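Local atomic coordinates of nucleoside diphosphate kinase (PDB entry 3MPD), a protein that transfers the gamma phosphate of ATP to nucleoside diphosphates, probably by a ping-pong mechanism through a phosphorylated enzyme intermediate, and so supplies nucleoside triphosphates other than ATP. Residues A[6-19]-A[117-131]. Sequence-based numbering, arbitrary orientation.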
ATOM      1  N   GLU A   6       5.889  16.801   9.204  1.00 38.46           N
ATOM      2  CA  GLU A   6       4.494  16.987   8.783  1.00 35.92           C
ATOM      3  C   GLU A   6       3.936  15.694   8.163  1.00 33.53           C
ATOM      4  O   GLU A   6       4.676  14.925   7.539  1.00 31.96           O
ATOM      5  CB  GLU A   6       4.442  18.155   7.797  1.00 36.09           C
ATOM      6  CG  GLU A   6       3.083  18.564   7.273  1.00 34.23           C
ATOM      7  CD  GLU A   6       3.154  19.864   6.472  1.00 33.86           C
ATOM      8  OE1 GLU A   6       3.487  20.916   7.059  1.00 34.08           O
ATOM      9  OE2 GLU A   6       2.882  19.850   5.254  1.00 32.11           O
ATOM     10  N   ARG A   7       2.644  15.443   8.342  1.00 32.31           N
ATOM     11  CA  ARG A   7       1.996  14.315   7.647  1.00 30.61           C
ATOM     12  C   ARG A   7       0.731  14.690   6.860  1.00 29.34           C
ATOM     13  O   ARG A   7       0.103  15.723   7.122  1.00 28.86           O
ATOM     14  CB  ARG A   7       1.688  13.192   8.614  1.00 31.17           C
ATOM     15  CG  ARG A   7       1.322  13.683   9.954  1.00 35.51           C
ATOM     16  CD  ARG A   7       1.271  12.556  10.943  1.00 38.12           C
ATOM     17  NE  ARG A   7       0.079  12.762  11.750  1.00 40.96           N
ATOM     18  CZ  ARG A   7      -0.460  11.843  12.539  1.00 42.91           C
ATOM     19  NH1 ARG A   7       0.093  10.637  12.648  1.00 41.52           N
ATOM     20  NH2 ARG A   7      -1.559  12.144  13.212  1.00 43.04           N
ATOM     21  N   THR A   8       0.357  13.835   5.900  1.00 27.45           N
ATOM     22  CA  THR A   8      -0.802  14.094   5.044  1.00 26.69           C
ATOM     23  C   THR A   8      -1.559  12.807   4.755  1.00 25.97           C
ATOM     24  O   THR A   8      -0.977  11.713   4.757  1.00 26.01           O
ATOM     25  CB  THR A   8      -0.406  14.832   3.728  1.00 25.72           C
ATOM     26  OG1 THR A   8      -1.582  15.300   3.049  1.00 25.78           O
ATOM     27  CG2 THR A   8       0.430  13.955   2.786  1.00 24.71           C
ATOM     28  N   PHE A   9      -2.863  12.938   4.550  1.00 26.14           N
ATOM     29  CA  PHE A   9      -3.715  11.797   4.293  1.00 25.21           C
ATOM     30  C   PHE A   9      -3.973  11.699   2.805  1.00 24.60           C
ATOM     31  O   PHE A   9      -4.433  12.650   2.185  1.00 24.34           O
ATOM     32  CB  PHE A   9      -5.038  11.903   5.068  1.00 26.41           C
ATOM     33  CG  PHE A   9      -5.948  10.742   4.842  1.00 25.93           C
ATOM     34  CD1 PHE A   9      -5.627   9.491   5.364  1.00 24.22           C
ATOM     35  CD2 PHE A   9      -7.100  10.889   4.077  1.00 25.68           C
ATOM     36  CE1 PHE A   9      -6.432   8.389   5.133  1.00 26.73           C
ATOM     37  CE2 PHE A   9      -7.940   9.797   3.852  1.00 29.71           C
ATOM     38  CZ  PHE A   9      -7.597   8.537   4.370  1.00 26.76           C
ATOM     39  N   ILE A  10      -3.657  10.546   2.239  1.00 24.55           N
ATOM     40  CA  ILE A  10      -3.774  10.333   0.794  1.00 23.76           C
ATOM     41  C   ILE A  10      -4.651   9.109   0.595  1.00 23.78           C
ATOM     42  O   ILE A  10      -4.345   8.035   1.107  1.00 24.57           O
ATOM     43  CB  ILE A  10      -2.413  10.043   0.147  1.00 22.41           C
ATOM     44  CG1 ILE A  10      -1.373  11.143   0.471  1.00 22.54           C
ATOM     45  CG2 ILE A  10      -2.557   9.829  -1.383  1.00 23.54           C
ATOM     46  CD1 ILE A  10      -1.716  12.593  -0.067  1.00 21.69           C
ATOM     47  N   MET A  11      -5.704   9.249  -0.201  1.00 23.67           N
ATOM     48  CA  MET A  11      -6.616   8.137  -0.398  1.00 22.69           C
ATOM     49  C   MET A  11      -6.870   7.936  -1.875  1.00 21.97           C
ATOM     50  O   MET A  11      -7.333   8.861  -2.569  1.00 22.14           O
ATOM     51  CB  MET A  11      -7.921   8.403   0.371  1.00 23.97           C
ATOM     52  CG  MET A  11      -8.985   7.337   0.209  1.00 25.67           C
ATOM     53  SD  MET A  11     -10.415   7.679   1.282  1.00 30.86           S
ATOM     54  CE  MET A  11     -10.882   9.350   0.816  1.00 30.87           C
ATOM     55  N   ILE A  12      -6.564   6.733  -2.356  1.00 20.85           N
ATOM     56  CA  ILE A  12      -6.864   6.376  -3.742  1.00 20.25           C
ATOM     57  C   ILE A  12      -8.348   6.029  -3.837  1.00 21.62           C
ATOM     58  O   ILE A  12      -8.822   5.122  -3.119  1.00 22.32           O
ATOM     59  CB  ILE A  12      -6.009   5.198  -4.252  1.00 20.12           C
ATOM     60  CG1 ILE A  12      -4.519   5.505  -4.066  1.00 18.70           C
ATOM     61  CG2 ILE A  12      -6.390   4.828  -5.741  1.00 17.89           C
ATOM     62  CD1 ILE A  12      -3.578   4.391  -4.616  1.00 19.86           C
ATOM     63  N   LYS A  13      -9.055   6.736  -4.728  1.00 20.75           N
ATOM     64  CA  LYS A  13     -10.528   6.637  -4.834  1.00 21.62           C
ATOM     65  C   LYS A  13     -10.908   5.339  -5.540  1.00 21.74           C
ATOM     66  O   LYS A  13     -10.085   4.787  -6.292  1.00 21.45           O
ATOM     67  CB  LYS A  13     -11.083   7.867  -5.586  1.00 21.11           C
ATOM     68  CG  LYS A  13     -10.784   9.188  -4.854  1.00 20.66           C
ATOM     69  CD  LYS A  13     -11.640  10.344  -5.368  1.00 22.31           C
ATOM     70  CE  LYS A  13     -11.498  11.538  -4.414  1.00 22.71           C
ATOM     71  NZ  LYS A  13     -12.044  12.749  -5.091  1.00 21.90           N
ATOM     72  N   PRO A  14     -12.145   4.850  -5.321  1.00 22.98           N
ATOM     73  CA  PRO A  14     -12.510   3.483  -5.722  1.00 22.71           C
ATOM     74  C   PRO A  14     -12.262   3.164  -7.196  1.00 22.22           C
ATOM     75  O   PRO A  14     -11.817   2.077  -7.508  1.00 20.79           O
ATOM     76  CB  PRO A  14     -14.031   3.419  -5.421  1.00 24.07           C
ATOM     77  CG  PRO A  14     -14.247   4.434  -4.353  1.00 24.11           C
ATOM     78  CD  PRO A  14     -13.291   5.557  -4.683  1.00 23.68           C
ATOM     79  N   ASP A  15     -12.571   4.104  -8.092  1.00 22.32           N
ATOM     80  CA  ASP A  15     -12.380   3.878  -9.511  1.00 22.52           C
ATOM     81  C   ASP A  15     -10.918   3.767  -9.954  1.00 21.57           C
ATOM     82  O   ASP A  15     -10.619   3.035 -10.906  1.00 21.51           O
ATOM     83  CB  ASP A  15     -13.132   4.925 -10.344  1.00 23.06           C
ATOM     84  CG  ASP A  15     -14.630   4.827 -10.153  1.00 27.07           C
ATOM     85  OD1 ASP A  15     -15.183   3.716 -10.327  1.00 29.42           O
ATOM     86  OD2 ASP A  15     -15.254   5.844  -9.798  1.00 29.38           O
ATOM     87  N   ALA A  16     -10.028   4.448  -9.246  1.00 20.30           N
ATOM     88  CA  ALA A  16      -8.611   4.379  -9.564  1.00 19.50           C
ATOM     89  C   ALA A  16      -8.054   3.020  -9.163  1.00 19.62           C
ATOM     90  O   ALA A  16      -7.152   2.504  -9.825  1.00 19.55           O
ATOM     91  CB  ALA A  16      -7.832   5.519  -8.871  1.00 17.94           C
ATOM     92  N   ILE A  17      -8.621   2.408  -8.119  1.00 19.58           N
ATOM     93  CA  ILE A  17      -8.252   1.028  -7.770  1.00 19.34           C
ATOM     94  C   ILE A  17      -8.599   0.097  -8.939  1.00 20.05           C
ATOM     95  O   ILE A  17      -7.786  -0.737  -9.372  1.00 18.80           O
ATOM     96  CB  ILE A  17      -9.030   0.524  -6.493  1.00 21.86           C
ATOM     97  CG1 ILE A  17      -8.734   1.393  -5.254  1.00 21.03           C
ATOM     98  CG2 ILE A  17      -8.709  -0.931  -6.221  1.00 19.49           C
ATOM     99  CD1 ILE A  17      -7.282   1.425  -4.859  1.00 23.16           C
ATOM    100  N   LYS A  18      -9.821   0.253  -9.442  1.00 20.60           N
ATOM    101  CA  LYS A  18     -10.338  -0.569 -10.546  1.00 20.96           C
ATOM    102  C   LYS A  18      -9.615  -0.370 -11.886  1.00 19.60           C
ATOM    103  O   LYS A  18      -9.528  -1.288 -12.691  1.00 19.92           O
ATOM    104  CB  LYS A  18     -11.853  -0.354 -10.685  1.00 20.03           C
ATOM    105  CG  LYS A  18     -12.615  -0.741  -9.355  1.00 23.36           C
ATOM    106  CD  LYS A  18     -14.114  -0.507  -9.466  1.00 22.58           C
ATOM    107  CE  LYS A  18     -14.891  -1.068  -8.238  1.00 25.39           C
ATOM    108  NZ  LYS A  18     -16.366  -0.713  -8.437  1.00 27.90           N
ATOM    109  N   ARG A  19      -9.106   0.829 -12.115  1.00 19.11           N
ATOM    110  CA  ARG A  19      -8.211   1.106 -13.252  1.00 18.11           C
ATOM    111  C   ARG A  19      -6.769   0.632 -13.044  1.00 17.90           C
ATOM    112  O   ARG A  19      -5.896   0.817 -13.930  1.00 17.50           O
ATOM    113  CB  ARG A  19      -8.213   2.611 -13.549  1.00 17.56           C
ATOM    114  CG  ARG A  19      -9.632   3.113 -13.977  1.00 18.16           C
ATOM    115  CD  ARG A  19      -9.652   4.615 -14.174  1.00 18.77           C
ATOM    116  NE  ARG A  19      -8.737   5.099 -15.231  1.00 18.00           N
ATOM    117  CZ  ARG A  19      -8.479   6.393 -15.439  1.00 20.83           C
ATOM    118  NH1 ARG A  19      -9.056   7.325 -14.666  1.00 19.57           N
ATOM    119  NH2 ARG A  19      -7.669   6.775 -16.425  1.00 17.73           N
ATOM    120  N   ILE A 117      -9.420  10.476  -9.150  1.00 18.50           N
ATOM    121  CA  ILE A 117      -8.318   9.499  -8.884  1.00 17.85           C
ATOM    122  C   ILE A 117      -7.972   9.308  -7.403  1.00 18.62           C
ATOM    123  O   ILE A 117      -7.667   8.190  -6.964  1.00 18.84           O
ATOM    124  CB  ILE A 117      -6.998   9.849  -9.649  1.00 16.64           C
ATOM    125  CG1 ILE A 117      -7.250  10.106 -11.148  1.00 17.77           C
ATOM    126  CG2 ILE A 117      -5.920   8.766  -9.428  1.00 16.13           C
ATOM    127  CD1 ILE A 117      -7.910   8.901 -11.887  1.00 19.15           C
ATOM    128  N   ILE A 118      -7.932  10.417  -6.660  1.00 18.72           N
ATOM    129  CA  ILE A 118      -7.214  10.453  -5.398  1.00 19.28           C
ATOM    130  C   ILE A 118      -7.696  11.651  -4.577  1.00 21.12           C
ATOM    131  O   ILE A 118      -8.168  12.674  -5.128  1.00 22.29           O
ATOM    132  CB  ILE A 118      -5.639  10.543  -5.663  1.00 19.06           C
ATOM    133  CG1 ILE A 118      -4.807  10.334  -4.399  1.00 18.62           C
ATOM    134  CG2 ILE A 118      -5.259  11.855  -6.380  1.00 17.18           C
ATOM    135  CD1 ILE A 118      -3.242  10.298  -4.742  1.00 16.81           C
ATOM    136  N   HIS A 119      -7.628  11.512  -3.259  1.00 21.53           N
ATOM    137  CA  HIS A 119      -7.822  12.628  -2.366  1.00 22.56           C
ATOM    138  C   HIS A 119      -6.512  12.895  -1.648  1.00 22.10           C
ATOM    139  O   HIS A 119      -5.872  11.943  -1.190  1.00 21.67           O
ATOM    140  CB  HIS A 119      -8.851  12.246  -1.299  1.00 24.82           C
ATOM    141  CG  HIS A 119      -8.815  13.152  -0.114  1.00 27.67           C
ATOM    142  ND1 HIS A 119      -9.494  14.353  -0.078  1.00 31.26           N
ATOM    143  CD2 HIS A 119      -8.155  13.053   1.065  1.00 29.37           C
ATOM    144  CE1 HIS A 119      -9.256  14.955   1.073  1.00 30.36           C
ATOM    145  NE2 HIS A 119      -8.454  14.182   1.788  1.00 31.55           N
ATOM    146  N   GLY A 120      -6.114  14.164  -1.495  1.00 22.06           N
ATOM    147  CA  GLY A 120      -5.016  14.480  -0.568  1.00 21.44           C
ATOM    148  C   GLY A 120      -5.450  15.616   0.335  1.00 24.08           C
ATOM    149  O   GLY A 120      -6.171  16.505  -0.118  1.00 22.83           O
ATOM    150  N   SER A 121      -5.024  15.606   1.606  1.00 24.47           N
ATOM    151  CA  SER A 121      -5.409  16.689   2.530  1.00 26.71           C
ATOM    152  C   SER A 121      -5.075  18.082   1.979  1.00 27.59           C
ATOM    153  O   SER A 121      -4.082  18.254   1.297  1.00 26.80           O
ATOM    154  CB  SER A 121      -4.728  16.518   3.899  1.00 27.04           C
ATOM    155  OG  SER A 121      -4.942  15.222   4.412  1.00 26.21           O
ATOM    156  N   ASP A 122      -5.899  19.077   2.297  1.00 30.97           N
ATOM    157  CA  ASP A 122      -5.661  20.435   1.798  1.00 32.86           C
ATOM    158  C   ASP A 122      -4.884  21.313   2.780  1.00 34.02           C
ATOM    159  O   ASP A 122      -4.351  22.348   2.393  1.00 35.21           O
ATOM    160  CB  ASP A 122      -6.951  21.115   1.302  1.00 33.92           C
ATOM    161  CG  ASP A 122      -7.962  21.400   2.404  1.00 38.59           C
ATOM    162  OD1 ASP A 122      -7.769  21.019   3.588  1.00 40.52           O
ATOM    163  OD2 ASP A 122      -8.996  22.027   2.061  1.00 41.18           O
ATOM    164  N   CYS A 123      -4.801  20.880   4.034  1.00 34.10           N
ATOM    165  CA  CYS A 123      -4.057  21.605   5.056  1.00 35.42           C
ATOM    166  C   CYS A 123      -3.732  20.669   6.221  1.00 35.38           C
ATOM    167  O   CYS A 123      -4.276  19.572   6.312  1.00 34.18           O
ATOM    168  CB  CYS A 123      -4.843  22.839   5.525  1.00 37.10           C
ATOM    169  SG  CYS A 123      -6.423  22.471   6.337  1.00 40.93           S
ATOM    170  N   VAL A 124      -2.855  21.110   7.116  1.00 36.83           N
ATOM    171  CA  VAL A 124      -2.419  20.277   8.245  1.00 38.15           C
ATOM    172  C   VAL A 124      -3.576  19.912   9.195  1.00 39.74           C
ATOM    173  O   VAL A 124      -3.692  18.764   9.643  1.00 39.43           O
ATOM    174  CB  VAL A 124      -1.240  20.958   9.000  1.00 39.85           C
ATOM    175  CG1 VAL A 124      -1.118  20.456  10.439  1.00 41.63           C
ATOM    176  CG2 VAL A 124       0.077  20.748   8.221  1.00 38.93           C
ATOM    177  N   GLU A 125      -4.431  20.893   9.488  1.00 41.41           N
ATOM    178  CA  GLU A 125      -5.637  20.688  10.297  1.00 43.26           C
ATOM    179  C   GLU A 125      -6.529  19.561   9.738  1.00 41.08           C
ATOM    180  O   GLU A 125      -6.929  18.654  10.473  1.00 41.25           O
ATOM    181  CB  GLU A 125      -6.411  22.012  10.425  1.00 45.62           C
ATOM    182  CG  GLU A 125      -7.808  21.876  11.015  1.00 50.91           C
ATOM    183  CD  GLU A 125      -8.410  23.204  11.411  1.00 58.01           C
ATOM    184  OE1 GLU A 125      -8.023  23.738  12.482  1.00 62.40           O
ATOM    185  OE2 GLU A 125      -9.294  23.700  10.668  1.00 60.32           O
ATOM    186  N   ASN A 126      -6.819  19.610   8.441  1.00 38.50           N
ATOM    187  CA  ASN A 126      -7.625  18.563   7.805  1.00 37.13           C
ATOM    188  C   ASN A 126      -6.920  17.207   7.704  1.00 35.54           C
ATOM    189  O   ASN A 126      -7.552  16.168   7.881  1.00 35.85           O
ATOM    190  CB  ASN A 126      -8.160  19.026   6.452  1.00 35.82           C
ATOM    191  CG  ASN A 126      -9.275  20.064   6.598  1.00 39.08           C
ATOM    192  OD1 ASN A 126      -9.828  20.233   7.669  1.00 40.60           O
ATOM    193  ND2 ASN A 126      -9.583  20.771   5.516  1.00 39.57           N
ATOM    194  N   ALA A 127      -5.613  17.216   7.457  1.00 33.44           N
ATOM    195  CA  ALA A 127      -4.831  15.983   7.498  1.00 32.98           C
ATOM    196  C   ALA A 127      -4.962  15.238   8.839  1.00 34.87           C
ATOM    197  O   ALA A 127      -5.129  14.015   8.864  1.00 34.83           O
ATOM    198  CB  ALA A 127      -3.390  16.284   7.234  1.00 31.73           C
ATOM    199  N   GLU A 128      -4.855  15.970   9.942  1.00 36.44           N
ATOM    200  CA  GLU A 128      -4.949  15.357  11.288  1.00 39.09           C
ATOM    201  C   GLU A 128      -6.341  14.778  11.561  1.00 39.70           C
ATOM    202  O   GLU A 128      -6.469  13.648  12.029  1.00 40.08           O
ATOM    203  CB  GLU A 128      -4.551  16.367  12.369  1.00 41.40           C
ATOM    204  CG  GLU A 128      -3.051  16.703  12.310  1.00 42.99           C
ATOM    205  CD  GLU A 128      -2.156  15.469  12.400  1.00 44.40           C
ATOM    206  OE1 GLU A 128      -2.257  14.724  13.409  1.00 45.35           O
ATOM    207  OE2 GLU A 128      -1.335  15.249  11.469  1.00 42.93           O
ATOM    208  N   LYS A 129      -7.373  15.542  11.223  1.00 39.94           N
ATOM    209  CA  LYS A 129      -8.758  15.066  11.299  1.00 41.24           C
ATOM    210  C   LYS A 129      -8.978  13.817  10.429  1.00 39.01           C
ATOM    211  O   LYS A 129      -9.587  12.858  10.893  1.00 39.38           O
ATOM    212  CB  LYS A 129      -9.750  16.190  10.909  1.00 42.70           C
ATOM    213  CG  LYS A 129     -11.184  15.713  10.625  1.00 44.09           C
ATOM    214  CD  LYS A 129     -12.042  16.794   9.979  1.00 47.71           C
ATOM    215  CE  LYS A 129     -13.089  16.172   9.067  1.00 46.27           C
ATOM    216  NZ  LYS A 129     -14.269  17.036   8.905  1.00 50.20           N
ATOM    217  N   GLU A 130      -8.501  13.844   9.179  1.00 35.80           N
ATOM    218  CA  GLU A 130      -8.680  12.719   8.255  1.00 34.60           C
ATOM    219  C   GLU A 130      -7.913  11.474   8.720  1.00 34.84           C
ATOM    220  O   GLU A 130      -8.449  10.372   8.668  1.00 35.38           O
ATOM    221  CB  GLU A 130      -8.287  13.094   6.809  1.00 31.88           C
ATOM    222  CG  GLU A 130      -9.255  14.122   6.167  1.00 31.39           C
ATOM    223  CD  GLU A 130      -8.662  14.850   4.950  1.00 31.16           C
ATOM    224  OE1 GLU A 130      -7.564  14.455   4.453  1.00 29.34           O
ATOM    225  OE2 GLU A 130      -9.313  15.819   4.467  1.00 29.05           O
ATOM    226  N   ILE A 131      -6.675  11.653   9.179  1.00 34.42           N
ATOM    227  CA  ILE A 131      -5.912  10.529   9.733  1.00 34.97           C
ATOM    228  C   ILE A 131      -6.650   9.843  10.901  1.00 38.13           C
ATOM    229  O   ILE A 131      -6.798   8.611  10.896  1.00 38.29           O
ATOM    230  CB  ILE A 131      -4.484  10.942  10.120  1.00 35.03           C
ATOM    231  CG1 ILE A 131      -3.679  11.254   8.855  1.00 30.95           C
ATOM    232  CG2 ILE A 131      -3.796   9.841  10.950  1.00 36.49           C
ATOM    233  CD1 ILE A 131      -2.432  12.066   9.081  1.00 31.42           C
TER
HETATM  234  O   HOH W   1      -0.147  16.702   9.546  1.00 25.03           O
HETATM  235  O   HOH W   2      -1.574  16.683   0.748  1.00 13.72           O
HETATM  236  O   HOH W   3     -11.645  14.429  -2.554  1.00 30.49           O
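Ile10 and Ile118 meet on one face of the antiparallel pair formed by strand 7-12 and the outer strand 118-120, with CG2 of Ile10 pressed to 3.5 Å from CD1 of Ile118. Branched side chains suit this face, where helices 22-32 and 84-92 cover the four-stranded antiparallel sheet of the ferredoxin-like core. Gly120, paired with Ile10, lets the isoleucine's CD1 lie over its bare CA. On the other face Phe9, its CG anti to the backbone N (chi1 -180°), carries its ring under helix 124-134, against CB of Glu130. Ala127 is small enough for the helix to settle on the backbone of Arg7 and Thr8.

Met11 and His119 form the hydrogen-bonded pair, Met11 N giving to His119 O at 2.9 Å and His119 N to Met11 O at 2.8 Å. Ser121 carries the pairing one step further: its N donates to Phe9 O, while its OG, replacing a carbonyl, accepts from Phe9 N and donates to OE1 of Glu130. That same oxygen receives NE2 of His119 at 2.8 Å and lies nearly in the imidazole plane; NE2 and the serine OG come to it from opposite faces of the carboxylate. At the far edge Arg7 and Glu128 form a side-on salt bridge, NE to OE2 (2.9 Å) and NH2 to OE1 (2.7 Å), with the two planes 22° apart and CD1 of Ile131 over one guanidinium face.

His119 is, by similarity, the residue phosphorylated during the reaction. Glu130, steadied by Ser121, fixes the imidazole's rotation through NE2, and ND1 is turned toward a water also bound by NZ of Lys13. That lysine, a likely ATP ligand, also bonds to Asn116, consistent with a pocket in which the ND1 side of the ring meets the phosphate.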